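Local coordinates for Rubredoxin\:oxygen oxidoreductase (Desulfovibrio gigas, PDB 1E5D), which catalyses the four-electron reduction of dioxygen to two water molecules, using a diiron centre and flavin mononucleotide, at residues A[219-224]-A[229-234]; A[8-13]-A[158-163]. One frame throughout, in Å; residues are numbered along the deposited sequence.

Interaction 1 of 2, residues A[219-224]-A[229-234]; sequences PEFICP and IFRGAD
I229 opens the contact with its CG2 branch, which lies at the rim of the F221 ring, in the ring plane and 4.0 Å from CD1, while the same methyl rests against the carbonyl oxygen of I222. F230 follows as the hydrogen-bonded partner of I222 in an antiparallel hairpin. Its N donates to I222 O over 2.9 Å, and its own O accepts from I222 N, also at 2.9 Å. That oxygen also takes a CA-H...O contact from F221. Beyond the backbone, CB of F230 meets CB of I222 at 3.9 Å on the face that helix 233-248 covers through C236; with CG anti to its carbonyl carbon (chi1 -70°), the F230 ring stands with its edge near I222 O. R231 pairs with F221 on the other face, in a non-hydrogen-bonded position. The two side chains run alongside each other, and the R231 methylenes CB and CG pass by CE1 of F221, the guanidinium plane being turned 74° from the ring. That guanidinium forms a salt bridge with D179 and a cation-pi contact with F177. At G232, the N-cap of helix 233-248, N lies 2.5 Å from E220 O, too short for a dependable hydrogen-bond length. Its positive phi of 109° is readily adopted by glycine as the strand turns into the helix. A233 then begins that helix, its CA making a CA-H...O contact of 3.5 Å with P219 O. The two F230–I222 bonds thus set the register of this edge hairpin in the metallo-beta-lactamase domain, apolar side chains meet on the I222/F230 face, and salt bridges to K159 and D179 probably offset the charges of E220 and R231, leaving the pairing itself to main-chain polarity.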
loop_
_atom_site.group_PDB
_atom_site.type_symbol
_atom_site.label_atom_id
_atom_site.label_comp_id
_atom_site.label_asym_id
_atom_site.label_seq_id
_atom_site.Cartn_x
_atom_site.Cartn_y
_atom_site.Cartn_z
ATOM N N PRO A 219 -25.098 13.656 -29.161
ATOM C CA PRO A 219 -24.260 12.840 -30.034
ATOM C C PRO A 219 -24.931 11.564 -30.538
ATOM O O PRO A 219 -25.798 10.994 -29.884
ATOM C CB PRO A 219 -23.079 12.461 -29.128
ATOM C CG PRO A 219 -23.155 13.396 -27.965
ATOM C CD PRO A 219 -24.630 13.633 -27.758
ATOM N N GLU A 220 -24.478 11.148 -31.712
ATOM C CA GLU A 220 -24.782 9.865 -32.320
ATOM C C GLU A 220 -23.593 8.928 -32.105
ATOM O O GLU A 220 -23.714 7.713 -32.130
ATOM C CB GLU A 220 -25.094 10.005 -33.806
ATOM C CG GLU A 220 -26.493 9.529 -34.177
ATOM C CD GLU A 220 -27.370 10.627 -34.740
ATOM O OE1 GLU A 220 -27.335 10.836 -35.972
ATOM O OE2 GLU A 220 -28.104 11.283 -33.971
ATOM N N PHE A 221 -22.447 9.550 -31.880
ATOM C CA PHE A 221 -21.183 8.921 -31.598
ATOM C C PHE A 221 -20.403 9.639 -30.506
ATOM O O PHE A 221 -20.126 10.839 -30.630
ATOM C CB PHE A 221 -20.312 8.947 -32.853
ATOM C CG PHE A 221 -20.759 7.992 -33.938
ATOM C CD1 PHE A 221 -20.394 6.659 -33.872
ATOM C CD2 PHE A 221 -21.529 8.447 -34.995
ATOM C CE1 PHE A 221 -20.795 5.787 -34.868
ATOM C CE2 PHE A 221 -21.926 7.580 -35.997
ATOM C CZ PHE A 221 -21.557 6.249 -35.927
ATOM N N ILE A 222 -20.026 8.918 -29.449
ATOM C CA ILE A 222 -19.053 9.515 -28.534
ATOM C C ILE A 222 -17.729 8.757 -28.648
ATOM O O ILE A 222 -17.724 7.539 -28.547
ATOM C CB ILE A 222 -19.494 9.537 -27.067
ATOM C CG1 ILE A 222 -20.685 10.464 -26.835
ATOM C CG2 ILE A 222 -18.304 9.887 -26.181
ATOM C CD1 ILE A 222 -21.488 10.167 -25.588
ATOM N N CYS A 223 -16.667 9.503 -28.867
ATOM C CA CYS A 223 -15.341 8.988 -29.159
ATOM C C CYS A 223 -14.338 9.385 -28.084
ATOM O O CYS A 223 -13.759 10.470 -28.123
ATOM C CB CYS A 223 -14.896 9.504 -30.534
ATOM S SG CYS A 223 -16.065 9.118 -31.864
ATOM N N PRO A 224 -14.157 8.494 -27.113
ATOM C CA PRO A 224 -13.174 8.685 -26.043
ATOM C C PRO A 224 -11.791 8.118 -26.379
ATOM O O PRO A 224 -11.622 7.340 -27.323
ATOM C CB PRO A 224 -13.820 7.900 -24.897
ATOM C CG PRO A 224 -14.505 6.766 -25.568
ATOM C CD PRO A 224 -14.902 7.236 -26.938
ATOM N N ILE A 229 -16.124 2.892 -28.828
ATOM C CA ILE A 229 -16.857 4.074 -29.260
ATOM C C ILE A 229 -18.344 3.921 -28.992
ATOM O O ILE A 229 -18.900 2.842 -29.223
ATOM C CB ILE A 229 -16.619 4.318 -30.761
ATOM C CG1 ILE A 229 -15.213 4.853 -31.053
ATOM C CG2 ILE A 229 -17.691 5.227 -31.335
ATOM C CD1 ILE A 229 -14.680 4.412 -32.400
ATOM N N PHE A 230 -18.991 4.973 -28.505
ATOM C CA PHE A 230 -20.439 4.922 -28.298
ATOM C C PHE A 230 -21.151 5.215 -29.612
ATOM O O PHE A 230 -21.110 6.347 -30.103
ATOM C CB PHE A 230 -20.871 5.902 -27.205
ATOM C CG PHE A 230 -20.395 5.455 -25.826
ATOM C CD1 PHE A 230 -21.135 4.546 -25.093
ATOM C CD2 PHE A 230 -19.212 5.947 -25.302
ATOM C CE1 PHE A 230 -20.700 4.121 -23.851
ATOM C CE2 PHE A 230 -18.771 5.523 -24.062
ATOM C CZ PHE A 230 -19.512 4.607 -23.339
ATOM N N ARG A 231 -21.778 4.181 -30.161
ATOM C CA ARG A 231 -22.393 4.285 -31.484
ATOM C C ARG A 231 -23.909 4.244 -31.409
ATOM O O ARG A 231 -24.515 3.239 -31.054
ATOM C CB ARG A 231 -21.867 3.156 -32.361
ATOM C CG ARG A 231 -22.372 3.097 -33.792
ATOM C CD ARG A 231 -22.546 1.641 -34.178
ATOM N NE ARG A 231 -21.518 1.120 -35.065
ATOM C CZ ARG A 231 -21.114 -0.144 -35.079
ATOM N NH1 ARG A 231 -21.642 -1.031 -34.249
ATOM N NH2 ARG A 231 -20.174 -0.546 -35.923
ATOM N N GLY A 232 -24.531 5.364 -31.751
ATOM C CA GLY A 232 -25.972 5.496 -31.703
ATOM C C GLY A 232 -26.428 6.403 -30.577
ATOM O O GLY A 232 -25.895 6.358 -29.465
ATOM N N ALA A 233 -27.425 7.237 -30.860
ATOM C CA ALA A 233 -27.892 8.208 -29.880
ATOM C C ALA A 233 -28.323 7.520 -28.594
ATOM O O ALA A 233 -28.151 8.059 -27.498
ATOM C CB ALA A 233 -29.027 9.039 -30.455
ATOM N N ASP A 234 -28.886 6.306 -28.704
ATOM C CA ASP A 234 -29.308 5.673 -27.447
ATOM C C ASP A 234 -28.078 5.414 -26.581
ATOM O O ASP A 234 -28.040 5.759 -25.407
ATOM C CB ASP A 234 -30.107 4.406 -27.707
ATOM C CG ASP A 234 -29.336 3.350 -28.465
ATOM O OD1 ASP A 234 -28.653 3.745 -29.433
ATOM O OD2 ASP A 234 -29.394 2.165 -28.082
#

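Interaction 2 of 2, residues A[8-13]-A[158-163]; sequences DGFHLV and EKVLIS
F10 reaches from strand 10-17 toward strand 160-164 and meets V160 with its ring. The valine comes from the opposite direction and lays CG2 over one face, 4.0 Å from F10 CE2, with CG1 close to the same ring carbon. Here V160 has CG1 anti to its backbone N (chi1 -172°), a setting that leaves both methyls directed at the phenylalanine. This is the buried, close-packed half, completed by F155, whose ring meets that of F10 edge-to-face, and by V40 of strand 33-40 and I7 of strand 4-7. The other half, at the partly exposed E158, is no more distant but lies nearer solvent. E158 crosses the ring obliquely, with CG 3.8 Å from F10 CE1, and its carboxylate plane is inclined 55° to the ring. The bend at chi2 (93°) brings the carboxylate carbon as well to within 3.9 Å of F10 CE1, while OE2 finds its salt-bridge partner in R135. No hydrogen bond links the two segments, and the backbones stay apart: the CA atoms of F10 and V160 are 9.5 Å from each other, so this is face-to-face packing of the two sheets of the alpha-beta/beta-alpha sandwich. The contact therefore depends on an apolar ring buried between the layers, with the glutamate contributing its methylene at the border and probably keeping its negative charge through the arginine.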
loop_
_atom_site.group_PDB
_atom_site.type_symbol
_atom_site.label_atom_id
_atom_site.label_comp_id
_atom_site.label_asym_id
_atom_site.label_seq_id
_atom_site.Cartn_x
_atom_site.Cartn_y
_atom_site.Cartn_z
ATOM N N ASP A 8 -18.255 8.023 -42.656
ATOM C CA ASP A 8 -17.522 8.450 -43.842
ATOM C C ASP A 8 -16.582 9.594 -43.504
ATOM O O ASP A 8 -17.018 10.622 -42.980
ATOM C CB ASP A 8 -18.498 8.864 -44.944
ATOM C CG ASP A 8 -19.470 7.753 -45.310
ATOM O OD1 ASP A 8 -18.979 6.658 -45.666
ATOM O OD2 ASP A 8 -20.701 7.954 -45.236
ATOM N N GLY A 9 -15.294 9.410 -43.780
ATOM C CA GLY A 9 -14.309 10.435 -43.488
ATOM C C GLY A 9 -13.848 10.516 -42.046
ATOM O O GLY A 9 -13.004 11.364 -41.741
ATOM N N PHE A 10 -14.374 9.669 -41.168
ATOM C CA PHE A 10 -13.976 9.616 -39.769
ATOM C C PHE A 10 -13.378 8.250 -39.441
ATOM O O PHE A 10 -14.030 7.207 -39.544
ATOM C CB PHE A 10 -15.140 9.863 -38.825
ATOM C CG PHE A 10 -15.652 11.277 -38.679
ATOM C CD1 PHE A 10 -16.360 11.881 -39.705
ATOM C CD2 PHE A 10 -15.427 11.992 -37.516
ATOM C CE1 PHE A 10 -16.831 13.172 -39.570
ATOM C CE2 PHE A 10 -15.901 13.281 -37.370
ATOM C CZ PHE A 10 -16.609 13.874 -38.398
ATOM N N HIS A 11 -12.107 8.221 -39.032
ATOM C CA HIS A 11 -11.563 6.908 -38.686
ATOM C C HIS A 11 -10.919 6.903 -37.304
ATOM O O HIS A 11 -10.280 7.861 -36.876
ATOM C CB HIS A 11 -10.531 6.444 -39.713
ATOM C CG HIS A 11 -10.997 6.584 -41.130
ATOM N ND1 HIS A 11 -11.354 5.500 -41.903
ATOM C CD2 HIS A 11 -11.163 7.685 -41.901
ATOM C CE1 HIS A 11 -11.721 5.928 -43.096
ATOM N NE2 HIS A 11 -11.611 7.244 -43.117
ATOM N N LEU A 12 -11.119 5.770 -36.656
ATOM C CA LEU A 12 -10.509 5.416 -35.385
ATOM C C LEU A 12 -9.118 4.848 -35.640
ATOM O O LEU A 12 -8.974 3.808 -36.291
ATOM C CB LEU A 12 -11.405 4.418 -34.669
ATOM C CG LEU A 12 -10.990 3.765 -33.357
ATOM C CD1 LEU A 12 -10.210 2.486 -33.623
ATOM C CD2 LEU A 12 -10.183 4.706 -32.478
ATOM N N VAL A 13 -8.082 5.511 -35.131
ATOM C CA VAL A 13 -6.743 4.929 -35.240
ATOM C C VAL A 13 -6.118 4.839 -33.852
ATOM O O VAL A 13 -6.575 5.493 -32.911
ATOM C CB VAL A 13 -5.817 5.738 -36.163
ATOM C CG1 VAL A 13 -6.219 5.557 -37.618
ATOM C CG2 VAL A 13 -5.843 7.215 -35.796
ATOM N N GLU A 158 -22.372 16.142 -37.911
ATOM C CA GLU A 158 -22.216 14.696 -37.822
ATOM C C GLU A 158 -22.641 14.146 -36.465
ATOM O O GLU A 158 -22.790 12.930 -36.326
ATOM C CB GLU A 158 -20.765 14.297 -38.097
ATOM C CG GLU A 158 -20.463 14.241 -39.590
ATOM C CD GLU A 158 -19.898 15.555 -40.099
ATOM O OE1 GLU A 158 -19.828 16.526 -39.314
ATOM O OE2 GLU A 158 -19.528 15.598 -41.293
ATOM N N LYS A 159 -22.823 15.035 -35.497
ATOM C CA LYS A 159 -23.228 14.642 -34.150
ATOM C C LYS A 159 -22.211 13.673 -33.548
ATOM O O LYS A 159 -22.551 12.642 -32.983
ATOM C CB LYS A 159 -24.633 14.036 -34.160
ATOM C CG LYS A 159 -25.705 15.072 -34.482
ATOM C CD LYS A 159 -27.083 14.598 -34.059
ATOM C CE LYS A 159 -28.063 14.634 -35.223
ATOM N NZ LYS A 159 -28.634 13.285 -35.497
ATOM N N VAL A 160 -20.953 14.059 -33.711
ATOM C CA VAL A 160 -19.792 13.332 -33.247
ATOM C C VAL A 160 -19.098 14.107 -32.131
ATOM O O VAL A 160 -18.573 15.193 -32.358
ATOM C CB VAL A 160 -18.749 13.078 -34.352
ATOM C CG1 VAL A 160 -17.666 12.139 -33.834
ATOM C CG2 VAL A 160 -19.411 12.528 -35.606
ATOM N N LEU A 161 -19.122 13.527 -30.941
ATOM C CA LEU A 161 -18.407 14.096 -29.809
ATOM C C LEU A 161 -17.125 13.297 -29.568
ATOM O O LEU A 161 -17.188 12.104 -29.268
ATOM C CB LEU A 161 -19.277 14.102 -28.561
ATOM C CG LEU A 161 -18.654 14.736 -27.318
ATOM C CD1 LEU A 161 -18.407 16.224 -27.523
ATOM C CD2 LEU A 161 -19.542 14.477 -26.107
ATOM N N ILE A 162 -15.995 13.965 -29.718
ATOM C CA ILE A 162 -14.680 13.414 -29.418
ATOM C C ILE A 162 -14.224 13.956 -28.062
ATOM O O ILE A 162 -13.871 15.135 -28.026
ATOM C CB ILE A 162 -13.678 13.753 -30.531
ATOM C CG1 ILE A 162 -14.177 13.391 -31.936
ATOM C CG2 ILE A 162 -12.327 13.111 -30.242
ATOM C CD1 ILE A 162 -13.325 13.894 -33.076
ATOM N N SER A 163 -14.271 13.128 -27.027
ATOM C CA SER A 163 -14.285 13.503 -25.629
ATOM C C SER A 163 -13.045 13.242 -24.789
ATOM O O SER A 163 -13.152 13.333 -23.553
ATOM C CB SER A 163 -15.433 12.734 -24.922
ATOM O OG SER A 163 -15.329 11.369 -25.286
#

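From the N terminus, strand 10-17 comes first, in the seven-stranded sheet, and interaction 2 closes a long loop of 144 residues when the chain returns in strand 160-164 of the six-stranded sheet. Interaction 1 opens only afterwards and closes a short hairpin of four intervening residues before helix 233-248, so the two are in series, neither nested nor crossed. They meet because strands 160-164 and 221-224 are parallel neighbours: C223 N lies 2.7 Å from L161 O, probably a hydrogen bond. Interaction 2 joins the two sheets; interaction 1 completes the second sheet at its edge.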